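Local coordinates for protein ornithine cyclodeaminase (Methanococcus maripaludis S2, PDB 3C2Q) that catalyses the NAD-dependent conversion of L-ornithine to L-proline with release of ammonia, at residues Leu335-Leu338 / Glu339-Leu343; Lys117-Ala120 / Lys121-Glu125; Gly200-His203 / His204-Ile208. All coordinates share one frame; numbering follows the deposited sequence.

Contact 1 of 3, residues Leu335-Leu338 / Glu339-Leu343; sequences LKEL and ERLEL
L335 begins the contact by laying its branched end against the carboxylate of E339, one helical turn on. Its CG lies 3.9 Å from CD of E339, and the two side chains cross at a slant. E339 N donates to L335 O at 2.8 Å. R340 N bonds to K336 O in the same alpha-helical pattern, and L341 N to E337 O. E337 carries the contact. Its CG is anti to the backbone N (chi1 -176°) and the chain then bends at CG, which turns the carboxylate toward R340. The two side chains run side by side. R340 grips E337 side-on with two nitrogens: NE reaches OE1 at 3.0 Å and NH2 reaches OE2 at 2.7 Å. Both oxygens are met on the syn side and lie close to the guanidinium plane, but the nitrogens stand somewhat out of the carboxylate plane; the two planes are 33° apart. A glutamine here would probably weaken the grip, leaving the R340 guanidinium without its charged mate and freer to turn. L338 gives its O to E342 N at 3.0 Å, while its side chain packs on A120 of helix 112-133. The E342 carboxylate turns to Y163 and R127. This is the end of the C-terminal helix 327-342. The bidentate bridge, spaced three residues apart, pairs opposite charges on one helix and probably limits the rotation of the guanidinium.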
ATOM      1  N   LEU B 335     -10.605  -5.243 -22.698  1.00 20.71           N
ATOM      2  CA  LEU B 335     -11.637  -5.722 -23.618  1.00 21.57           C
ATOM      3  C   LEU B 335     -11.791  -4.783 -24.848  1.00 22.77           C
ATOM      4  O   LEU B 335     -11.848  -5.252 -25.999  1.00 22.37           O
ATOM      5  CB  LEU B 335     -12.967  -5.887 -22.888  1.00 21.53           C
ATOM      6  CG  LEU B 335     -14.136  -6.366 -23.789  1.00 22.22           C
ATOM      7  CD1 LEU B 335     -13.835  -7.739 -24.392  1.00 22.97           C
ATOM      8  CD2 LEU B 335     -15.453  -6.349 -23.037  1.00 21.52           C
ATOM      9  N   LYS B 336     -11.864  -3.474 -24.609  1.00 23.32           N
ATOM     10  CA  LYS B 336     -11.983  -2.531 -25.733  1.00 24.91           C
ATOM     11  C   LYS B 336     -10.827  -2.702 -26.714  1.00 25.34           C
ATOM     12  O   LYS B 336     -11.030  -2.652 -27.923  1.00 25.49           O
ATOM     13  CB  LYS B 336     -12.067  -1.091 -25.248  1.00 24.03           C
ATOM     14  CG  LYS B 336     -13.319  -0.769 -24.486  1.00 25.00           C
ATOM     15  CD  LYS B 336     -13.342   0.726 -24.115  1.00 27.85           C
ATOM     16  CE  LYS B 336     -14.201   1.011 -22.892  1.00 29.15           C
ATOM     17  NZ  LYS B 336     -15.645   0.724 -23.130  1.00 31.25           N
ATOM     18  N   GLU B 337      -9.613  -2.927 -26.199  1.00 25.27           N
ATOM     19  CA  GLU B 337      -8.443  -3.072 -27.048  1.00 25.76           C
ATOM     20  C   GLU B 337      -8.492  -4.394 -27.854  1.00 26.35           C
ATOM     21  O   GLU B 337      -8.137  -4.415 -29.047  1.00 25.77           O
ATOM     22  CB  GLU B 337      -7.160  -2.936 -26.221  1.00 26.45           C
ATOM     23  CG  GLU B 337      -5.848  -2.984 -27.017  1.00 29.56           C
ATOM     24  CD  GLU B 337      -5.690  -1.886 -28.090  1.00 33.17           C
ATOM     25  OE1 GLU B 337      -6.476  -0.917 -28.122  1.00 32.06           O
ATOM     26  OE2 GLU B 337      -4.766  -2.032 -28.920  1.00 36.75           O
ATOM     27  N   LEU B 338      -8.930  -5.480 -27.208  1.00 25.97           N
ATOM     28  CA  LEU B 338      -9.154  -6.771 -27.875  1.00 26.29           C
ATOM     29  C   LEU B 338     -10.220  -6.621 -28.996  1.00 28.03           C
ATOM     30  O   LEU B 338     -10.025  -7.112 -30.105  1.00 28.09           O
ATOM     31  CB  LEU B 338      -9.583  -7.841 -26.856  1.00 25.94           C
ATOM     32  CG  LEU B 338      -8.576  -8.269 -25.769  1.00 23.29           C
ATOM     33  CD1 LEU B 338      -9.248  -9.144 -24.682  1.00 22.12           C
ATOM     34  CD2 LEU B 338      -7.394  -8.968 -26.407  1.00 21.11           C
ATOM     35  N   GLU B 339     -11.318  -5.922 -28.707  1.00 29.53           N
ATOM     36  CA  GLU B 339     -12.349  -5.642 -29.724  1.00 31.86           C
ATOM     37  C   GLU B 339     -11.807  -4.808 -30.897  1.00 32.92           C
ATOM     38  O   GLU B 339     -12.134  -5.090 -32.060  1.00 33.55           O
ATOM     39  CB  GLU B 339     -13.589  -5.019 -29.085  1.00 31.82           C
ATOM     40  CG  GLU B 339     -14.281  -5.986 -28.122  1.00 34.81           C
ATOM     41  CD  GLU B 339     -15.382  -5.337 -27.302  1.00 36.88           C
ATOM     42  OE1 GLU B 339     -15.234  -4.153 -26.928  1.00 40.69           O
ATOM     43  OE2 GLU B 339     -16.376  -6.016 -26.990  1.00 37.89           O
ATOM     44  N   ARG B 340     -10.946  -3.834 -30.603  1.00 33.68           N
ATOM     45  CA  ARG B 340     -10.246  -3.047 -31.642  1.00 35.64           C
ATOM     46  C   ARG B 340      -9.407  -3.930 -32.575  1.00 36.82           C
ATOM     47  O   ARG B 340      -9.497  -3.800 -33.809  1.00 36.08           O
ATOM     48  CB  ARG B 340      -9.362  -1.956 -31.012  1.00 35.44           C
ATOM     49  CG  ARG B 340      -8.868  -0.873 -31.989  1.00 36.66           C
ATOM     50  CD  ARG B 340      -7.796   0.061 -31.371  1.00 37.36           C
ATOM     51  NE  ARG B 340      -6.547  -0.652 -31.077  1.00 42.12           N
ATOM     52  CZ  ARG B 340      -5.609  -0.961 -31.976  1.00 43.02           C
ATOM     53  NH1 ARG B 340      -5.746  -0.612 -33.250  1.00 44.69           N
ATOM     54  NH2 ARG B 340      -4.527  -1.622 -31.605  1.00 42.11           N
ATOM     55  N   LEU B 341      -8.585  -4.811 -31.990  1.00 37.12           N
ATOM     56  CA  LEU B 341      -7.777  -5.771 -32.750  1.00 38.80           C
ATOM     57  C   LEU B 341      -8.602  -6.743 -33.600  1.00 40.39           C
ATOM     58  O   LEU B 341      -8.205  -7.063 -34.719  1.00 40.73           O
ATOM     59  CB  LEU B 341      -6.847  -6.580 -31.837  1.00 37.96           C
ATOM     60  CG  LEU B 341      -5.755  -5.843 -31.081  1.00 36.27           C
ATOM     61  CD1 LEU B 341      -5.017  -6.801 -30.116  1.00 33.64           C
ATOM     62  CD2 LEU B 341      -4.792  -5.157 -32.042  1.00 35.93           C
ATOM     63  N   GLU B 342      -9.727  -7.209 -33.072  1.00 42.53           N
ATOM     64  CA  GLU B 342     -10.597  -8.134 -33.797  1.00 45.26           C
ATOM     65  C   GLU B 342     -11.215  -7.465 -35.036  1.00 46.37           C
ATOM     66  O   GLU B 342     -11.443  -8.121 -36.056  1.00 46.73           O
ATOM     67  CB  GLU B 342     -11.686  -8.693 -32.878  1.00 45.60           C
ATOM     68  CG  GLU B 342     -11.941 -10.198 -33.051  1.00 49.97           C
ATOM     69  CD  GLU B 342     -12.400 -10.900 -31.748  1.00 54.64           C
ATOM     70  OE1 GLU B 342     -13.153 -11.904 -31.842  1.00 56.58           O
ATOM     71  OE2 GLU B 342     -12.008 -10.460 -30.633  1.00 55.44           O
ATOM     72  N   LEU B 343     -11.479  -6.163 -34.939  1.00 47.42           N
ATOM     73  CA  LEU B 343     -11.940  -5.379 -36.079  1.00 48.85           C
ATOM     74  C   LEU B 343     -10.743  -4.976 -36.935  1.00 49.26           C
ATOM     75  O   LEU B 343     -10.906  -4.384 -38.003  1.00 50.17           O
ATOM     76  CB  LEU B 343     -12.705  -4.134 -35.611  1.00 48.91           C
ATOM     77  CG  LEU B 343     -13.968  -4.345 -34.768  1.00 50.69           C
ATOM     78  CD1 LEU B 343     -14.260  -3.120 -33.913  1.00 52.67           C
ATOM     79  CD2 LEU B 343     -15.195  -4.717 -35.610  1.00 52.77           C
TER

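Contact 2 of 3, residues Lys117-Ala120 / Lys121-Glu125; sequences KRIA and KEMHE
A120 and K121 adjoin at the centre of this contact, with I119 just before them. All three sit in one continuous run of alpha-helix. A120 CB lies 3.2 Å from K121 N, a closeness set by the chain itself. A full turn ahead, H124 N donates to A120 O at 2.9 Å. CB of H124 comes up beside the same oxygen, 3.4 Å from A120 O. The A120 methyl belongs to the side of the helix that meets helix 327-342, where L334 lies on it.

K121 N donates to K117 O at 3.0 Å. The CG of K121 stands anti to the backbone N (chi1 -179°), and the chain then bends twice, which carries the amine away from the preceding turn. CB alone stays close, resting by the carbonyl oxygens of K117 and R118.

The segments are part of helix 112-133, which leads into strand 138-142 of the six-stranded parallel sheet in the Rossmann-fold region. I119 and M123, the latter a selenomethionine, make the apolar side-chain contact. The branch methyl CG2 of I119 lies 3.9 Å from SE of M123, and the two side chains pass at a slant. In M123, CG is anti to the carbonyl carbon (chi1 -67°), which brings it back over the preceding turn, 3.2 Å from I119 O. The same oxygen, I119 O, accepts M123 N at 2.9 Å. M123 also packs on M276 and I278 of strand 276-280.

R118 and E122 are joined through the backbone, from E122 N to R118 O. Their charged ends part: E122 OE1 forms a salt bridge with K298, while R118 NE bonds to T193 O of the second subunit.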
ATOM      1  N   LYS B 117      -2.169  -2.204 -24.269  1.00 20.03           N
ATOM      2  CA  LYS B 117      -2.021  -2.470 -25.719  1.00 22.89           C
ATOM      3  C   LYS B 117      -1.153  -3.704 -25.979  1.00 22.37           C
ATOM      4  O   LYS B 117      -1.552  -4.616 -26.731  1.00 22.84           O
ATOM      5  CB  LYS B 117      -1.444  -1.217 -26.397  1.00 22.41           C
ATOM      6  CG  LYS B 117      -1.173  -1.365 -27.896  1.00 27.39           C
ATOM      7  CD  LYS B 117      -0.847  -0.028 -28.542  1.00 26.76           C
ATOM      8  CE  LYS B 117      -0.328  -0.302 -29.983  1.00 35.69           C
ATOM      9  NZ  LYS B 117      -0.724   0.782 -30.913  1.00 39.41           N
ATOM     10  N   ARG B 118       0.013  -3.745 -25.330  1.00 22.22           N
ATOM     11  CA  ARG B 118       0.943  -4.878 -25.431  1.00 23.06           C
ATOM     12  C   ARG B 118       0.363  -6.219 -24.984  1.00 22.55           C
ATOM     13  O   ARG B 118       0.583  -7.251 -25.652  1.00 21.16           O
ATOM     14  CB  ARG B 118       2.192  -4.612 -24.622  1.00 22.86           C
ATOM     15  CG  ARG B 118       3.381  -4.209 -25.439  1.00 32.97           C
ATOM     16  CD  ARG B 118       3.784  -2.763 -25.282  1.00 37.08           C
ATOM     17  NE  ARG B 118       4.773  -2.488 -24.232  1.00 41.55           N
ATOM     18  CZ  ARG B 118       5.579  -3.366 -23.622  1.00 43.90           C
ATOM     19  NH1 ARG B 118       5.557  -4.646 -23.934  1.00 44.18           N
ATOM     20  NH2 ARG B 118       6.423  -2.943 -22.675  1.00 41.86           N
ATOM     21  N   ILE B 119      -0.321  -6.229 -23.834  1.00 21.49           N
ATOM     22  CA  ILE B 119      -1.003  -7.449 -23.339  1.00 21.14           C
ATOM     23  C   ILE B 119      -2.085  -7.907 -24.309  1.00 22.10           C
ATOM     24  O   ILE B 119      -2.210  -9.119 -24.584  1.00 21.65           O
ATOM     25  CB  ILE B 119      -1.616  -7.257 -21.901  1.00 20.80           C
ATOM     26  CG1 ILE B 119      -0.494  -7.112 -20.853  1.00 20.60           C
ATOM     27  CG2 ILE B 119      -2.590  -8.379 -21.548  1.00 18.57           C
ATOM     28  CD1 ILE B 119      -0.971  -6.410 -19.572  1.00 19.46           C
ATOM     29  N   ALA B 120      -2.861  -6.957 -24.822  1.00 21.74           N
ATOM     30  CA  ALA B 120      -3.940  -7.309 -25.759  1.00 22.81           C
ATOM     31  C   ALA B 120      -3.373  -7.917 -27.080  1.00 23.16           C
ATOM     32  O   ALA B 120      -3.913  -8.893 -27.593  1.00 22.26           O
ATOM     33  CB  ALA B 120      -4.799  -6.090 -26.064  1.00 23.39           C
ATOM     34  N   LYS B 121      -2.279  -7.352 -27.585  1.00 24.44           N
ATOM     35  CA  LYS B 121      -1.635  -7.894 -28.794  1.00 26.54           C
ATOM     36  C   LYS B 121      -1.165  -9.339 -28.555  1.00 27.07           C
ATOM     37  O   LYS B 121      -1.384 -10.232 -29.401  1.00 25.50           O
ATOM     38  CB  LYS B 121      -0.448  -7.048 -29.225  1.00 27.27           C
ATOM     39  CG  LYS B 121       0.239  -7.583 -30.518  1.00 31.26           C
ATOM     40  CD  LYS B 121      -0.557  -7.158 -31.763  1.00 40.84           C
ATOM     41  CE  LYS B 121      -0.629  -8.264 -32.841  1.00 45.50           C
ATOM     42  NZ  LYS B 121      -1.846  -8.067 -33.719  1.00 47.31           N
ATOM     43  N   GLU B 122      -0.504  -9.567 -27.417  1.00 26.60           N
ATOM     44  CA  GLU B 122      -0.082 -10.910 -27.078  1.00 27.67           C
ATOM     45  C   GLU B 122      -1.245 -11.898 -26.899  1.00 26.83           C
ATOM     46  O   GLU B 122      -1.169 -13.036 -27.389  1.00 26.06           O
ATOM     47  CB  GLU B 122       0.853 -10.908 -25.870  1.00 28.96           C
ATOM     48  CG  GLU B 122       1.849 -12.043 -25.944  1.00 37.02           C
ATOM     49  CD  GLU B 122       2.909 -12.000 -24.853  1.00 46.46           C
ATOM     50  OE1 GLU B 122       3.074 -10.926 -24.196  1.00 49.27           O
ATOM     51  OE2 GLU B 122       3.579 -13.057 -24.665  1.00 50.64           O
HETATM   52  N   MSE B 123      -2.321 -11.489 -26.225  1.00 25.28           N
HETATM   53  CA  MSE B 123      -3.480 -12.363 -26.064  1.00 26.15           C
HETATM   54  C   MSE B 123      -4.103 -12.712 -27.443  1.00 25.99           C
HETATM   55  O   MSE B 123      -4.555 -13.829 -27.674  1.00 24.76           O
HETATM   56  CB  MSE B 123      -4.551 -11.702 -25.198  1.00 25.15           C
HETATM   57  CG  MSE B 123      -4.138 -11.508 -23.726  1.00 26.80           C
HETATM   58 SE   MSE B 123      -5.568 -10.542 -22.809  1.00 31.25          SE
HETATM   59  CE  MSE B 123      -7.046 -11.805 -22.887  1.00 24.29           C
ATOM     60  N   HIS B 124      -4.131 -11.733 -28.335  1.00 26.87           N
ATOM     61  CA  HIS B 124      -4.678 -11.945 -29.679  1.00 28.66           C
ATOM     62  C   HIS B 124      -3.825 -12.964 -30.445  1.00 29.18           C
ATOM     63  O   HIS B 124      -4.351 -13.909 -31.019  1.00 29.73           O
ATOM     64  CB  HIS B 124      -4.777 -10.622 -30.427  1.00 28.63           C
ATOM     65  CG  HIS B 124      -5.448 -10.741 -31.759  1.00 31.02           C
ATOM     66  ND1 HIS B 124      -6.811 -10.607 -31.920  1.00 30.90           N
ATOM     67  CD2 HIS B 124      -4.943 -10.993 -32.989  1.00 31.04           C
ATOM     68  CE1 HIS B 124      -7.115 -10.758 -33.195  1.00 33.98           C
ATOM     69  NE2 HIS B 124      -5.999 -10.990 -33.865  1.00 34.55           N
ATOM     70  N   GLU B 125      -2.511 -12.787 -30.404  1.00 29.65           N
ATOM     71  CA  GLU B 125      -1.583 -13.723 -31.027  1.00 31.24           C
ATOM     72  C   GLU B 125      -1.728 -15.125 -30.446  1.00 30.08           C
ATOM     73  O   GLU B 125      -1.770 -16.118 -31.188  1.00 29.30           O
ATOM     74  CB  GLU B 125      -0.145 -13.250 -30.822  1.00 31.07           C
ATOM     75  CG  GLU B 125       0.209 -12.006 -31.592  1.00 33.89           C
ATOM     76  CD  GLU B 125       1.595 -11.465 -31.218  1.00 36.42           C
ATOM     77  OE1 GLU B 125       2.121 -11.784 -30.116  1.00 43.44           O
ATOM     78  OE2 GLU B 125       2.161 -10.692 -32.021  1.00 44.92           O
TER

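Contact 3 of 3, residues Gly200-His203 / His204-Ile208; sequences GHKH and HIYAI
K202 and Y206 meet where helix 203-214 begins, in the Rossmann-fold region of the chain. The lysine lays its CB over the face of the tyrosine ring in a CH-pi contact, 3.9 Å from the centroid and 26° off the ring normal. Its chain bends beyond CB and passes the hydroxyl end of the ring. Y206 has CG anti to its own carbonyl carbon (chi1 -67°), which swings the ring back over the first turn. K202 O also sits over a ring face, offset toward the rim, 3.3 Å from CG of Y206. That oxygen accepts N of Y206 in the first regular bond of the helix. CG2 of I205 lies beside it too. H203 O accepts N of A207 at 2.8 Å.

The H203 ring turns an edge to CD2 of Y206, and CA of G200 lies over the centre of one of its faces. T185 bonds to its ND1, and the ring of Y183 stacks with it. The amine of K202 goes to S28 of the third subunit, while F26 of that subunit packs on I205 and Y206. H204 bonds through NE2 to T175, stacks with H176, and lies near N171, a probable NAD-binding residue. I205 lies near D250, also probably NAD-binding.

Two waters extend the helical bonding backward into the turn 200-203. One donates to H201 O and accepts from I205 N. The other bridges G200 O, at 2.7 Å, to H204 N, at 2.9 Å, two atoms that are themselves 4.5 Å apart.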
ATOM      1  N   GLY B 200     -29.736  -5.954  -0.364  1.00 26.66           N
ATOM      2  CA  GLY B 200     -28.627  -6.509  -1.140  1.00 25.78           C
ATOM      3  C   GLY B 200     -27.676  -7.402  -0.358  1.00 26.00           C
ATOM      4  O   GLY B 200     -27.011  -8.271  -0.934  1.00 25.88           O
ATOM      5  N   HIS B 201     -27.633  -7.216   0.953  1.00 26.77           N
ATOM      6  CA  HIS B 201     -26.786  -8.025   1.846  1.00 28.38           C
ATOM      7  C   HIS B 201     -27.161  -9.510   1.834  1.00 27.96           C
ATOM      8  O   HIS B 201     -26.339 -10.372   2.196  1.00 27.88           O
ATOM      9  CB  HIS B 201     -26.806  -7.474   3.284  1.00 29.27           C
ATOM     10  CG  HIS B 201     -28.175  -7.377   3.861  1.00 33.72           C
ATOM     11  ND1 HIS B 201     -28.684  -8.329   4.716  1.00 38.16           N
ATOM     12  CD2 HIS B 201     -29.158  -6.464   3.681  1.00 35.59           C
ATOM     13  CE1 HIS B 201     -29.923  -8.006   5.040  1.00 40.15           C
ATOM     14  NE2 HIS B 201     -30.233  -6.877   4.427  1.00 39.39           N
ATOM     15  N   LYS B 202     -28.380  -9.807   1.386  1.00 26.10           N
ATOM     16  CA  LYS B 202     -28.847 -11.178   1.251  1.00 24.92           C
ATOM     17  C   LYS B 202     -28.515 -11.804  -0.090  1.00 22.81           C
ATOM     18  O   LYS B 202     -28.570 -13.017  -0.217  1.00 22.53           O
ATOM     19  CB  LYS B 202     -30.377 -11.248   1.443  1.00 25.48           C
ATOM     20  CG  LYS B 202     -30.863 -11.160   2.906  1.00 29.15           C
ATOM     21  CD  LYS B 202     -30.726 -12.528   3.621  1.00 32.81           C
ATOM     22  CE  LYS B 202     -31.969 -12.823   4.432  1.00 32.96           C
ATOM     23  NZ  LYS B 202     -31.818 -13.857   5.496  1.00 33.01           N
ATOM     24  N   HIS B 203     -28.150 -11.013  -1.100  1.00 20.95           N
ATOM     25  CA  HIS B 203     -28.035 -11.602  -2.435  1.00 20.07           C
ATOM     26  C   HIS B 203     -26.974 -12.686  -2.533  1.00 19.44           C
ATOM     27  O   HIS B 203     -27.115 -13.635  -3.282  1.00 19.04           O
ATOM     28  CB  HIS B 203     -27.808 -10.526  -3.519  1.00 19.33           C
ATOM     29  CG  HIS B 203     -28.946  -9.554  -3.655  1.00 21.09           C
ATOM     30  ND1 HIS B 203     -28.859  -8.421  -4.439  1.00 18.80           N
ATOM     31  CD2 HIS B 203     -30.207  -9.574  -3.156  1.00 21.50           C
ATOM     32  CE1 HIS B 203     -30.002  -7.756  -4.378  1.00 22.15           C
ATOM     33  NE2 HIS B 203     -30.835  -8.434  -3.605  1.00 21.90           N
ATOM     34  N   HIS B 204     -25.862 -12.497  -1.839  1.00 18.90           N
ATOM     35  CA  HIS B 204     -24.782 -13.466  -1.905  1.00 18.74           C
ATOM     36  C   HIS B 204     -25.201 -14.874  -1.414  1.00 19.34           C
ATOM     37  O   HIS B 204     -25.004 -15.873  -2.130  1.00 19.61           O
ATOM     38  CB  HIS B 204     -23.541 -12.951  -1.149  1.00 19.41           C
ATOM     39  CG  HIS B 204     -22.357 -13.812  -1.362  1.00 18.55           C
ATOM     40  ND1 HIS B 204     -21.446 -14.093  -0.367  1.00 22.07           N
ATOM     41  CD2 HIS B 204     -21.948 -14.493  -2.462  1.00 19.94           C
ATOM     42  CE1 HIS B 204     -20.518 -14.903  -0.849  1.00 21.26           C
ATOM     43  NE2 HIS B 204     -20.797 -15.163  -2.118  1.00 21.23           N
ATOM     44  N   ILE B 205     -25.792 -14.952  -0.224  1.00 20.39           N
ATOM     45  CA  ILE B 205     -26.348 -16.252   0.251  1.00 20.78           C
ATOM     46  C   ILE B 205     -27.497 -16.762  -0.636  1.00 21.39           C
ATOM     47  O   ILE B 205     -27.594 -17.976  -0.871  1.00 21.75           O
ATOM     48  CB  ILE B 205     -26.731 -16.236   1.769  1.00 20.99           C
ATOM     49  CG1 ILE B 205     -27.046 -17.637   2.321  1.00 20.54           C
ATOM     50  CG2 ILE B 205     -27.844 -15.235   2.087  1.00 21.88           C
ATOM     51  CD1 ILE B 205     -25.930 -18.674   2.158  1.00 20.43           C
ATOM     52  N   TYR B 206     -28.330 -15.857  -1.170  1.00 22.02           N
ATOM     53  CA  TYR B 206     -29.368 -16.308  -2.114  1.00 23.28           C
ATOM     54  C   TYR B 206     -28.717 -16.955  -3.316  1.00 22.91           C
ATOM     55  O   TYR B 206     -29.208 -17.966  -3.820  1.00 22.42           O
ATOM     56  CB  TYR B 206     -30.278 -15.192  -2.604  1.00 23.57           C
ATOM     57  CG  TYR B 206     -31.178 -14.556  -1.604  1.00 25.41           C
ATOM     58  CD1 TYR B 206     -31.540 -15.210  -0.417  1.00 25.30           C
ATOM     59  CD2 TYR B 206     -31.745 -13.316  -1.882  1.00 26.96           C
ATOM     60  CE1 TYR B 206     -32.365 -14.619   0.485  1.00 25.86           C
ATOM     61  CE2 TYR B 206     -32.603 -12.708  -0.993  1.00 29.13           C
ATOM     62  CZ  TYR B 206     -32.916 -13.363   0.187  1.00 27.93           C
ATOM     63  OH  TYR B 206     -33.754 -12.734   1.075  1.00 27.46           O
ATOM     64  N   ALA B 207     -27.593 -16.396  -3.790  1.00 22.15           N
ATOM     65  CA  ALA B 207     -26.917 -16.972  -4.957  1.00 21.43           C
ATOM     66  C   ALA B 207     -26.307 -18.355  -4.666  1.00 21.72           C
ATOM     67  O   ALA B 207     -26.394 -19.283  -5.487  1.00 20.60           O
ATOM     68  CB  ALA B 207     -25.832 -15.993  -5.533  1.00 22.02           C
ATOM     69  N   ILE B 208     -25.700 -18.495  -3.492  1.00 21.33           N
ATOM     70  CA  ILE B 208     -25.143 -19.801  -3.090  1.00 20.99           C
ATOM     71  C   ILE B 208     -26.314 -20.816  -2.963  1.00 21.53           C
ATOM     72  O   ILE B 208     -26.218 -21.937  -3.452  1.00 21.54           O
ATOM     73  CB  ILE B 208     -24.384 -19.680  -1.753  1.00 21.43           C
ATOM     74  CG1 ILE B 208     -23.087 -18.849  -1.946  1.00 20.69           C
ATOM     75  CG2 ILE B 208     -24.041 -21.101  -1.134  1.00 20.00           C
ATOM     76  CD1 ILE B 208     -22.517 -18.265  -0.613  1.00 20.25           C
TER
HETATM   77  O   HOH W   1     -24.880  -9.894  -1.011  1.00 19.59           O
HETATM   78  O   HOH W   2     -25.478 -12.730   1.788  1.00 22.41           O

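From the N terminus, contact 2 comes first, on helix 112-133, then contact 3 at the start of helix 203-214, and contact 1 last, on the C-terminal helix 327-342. The three follow in series. Each joins adjoining residues within one or two helical turns, so none closes a long loop, and none nests in or crosses another. Contacts 1 and 2 are far apart in sequence but touch in space: E337 CG lies 3.4 Å from A120 CB, and L341 CD1 packs on A120 O. This ties the last helix to the first helix of the Rossmann-fold region. Contact 3 stands apart, its centre about 36 Å from that of contact 2, beside the third subunit.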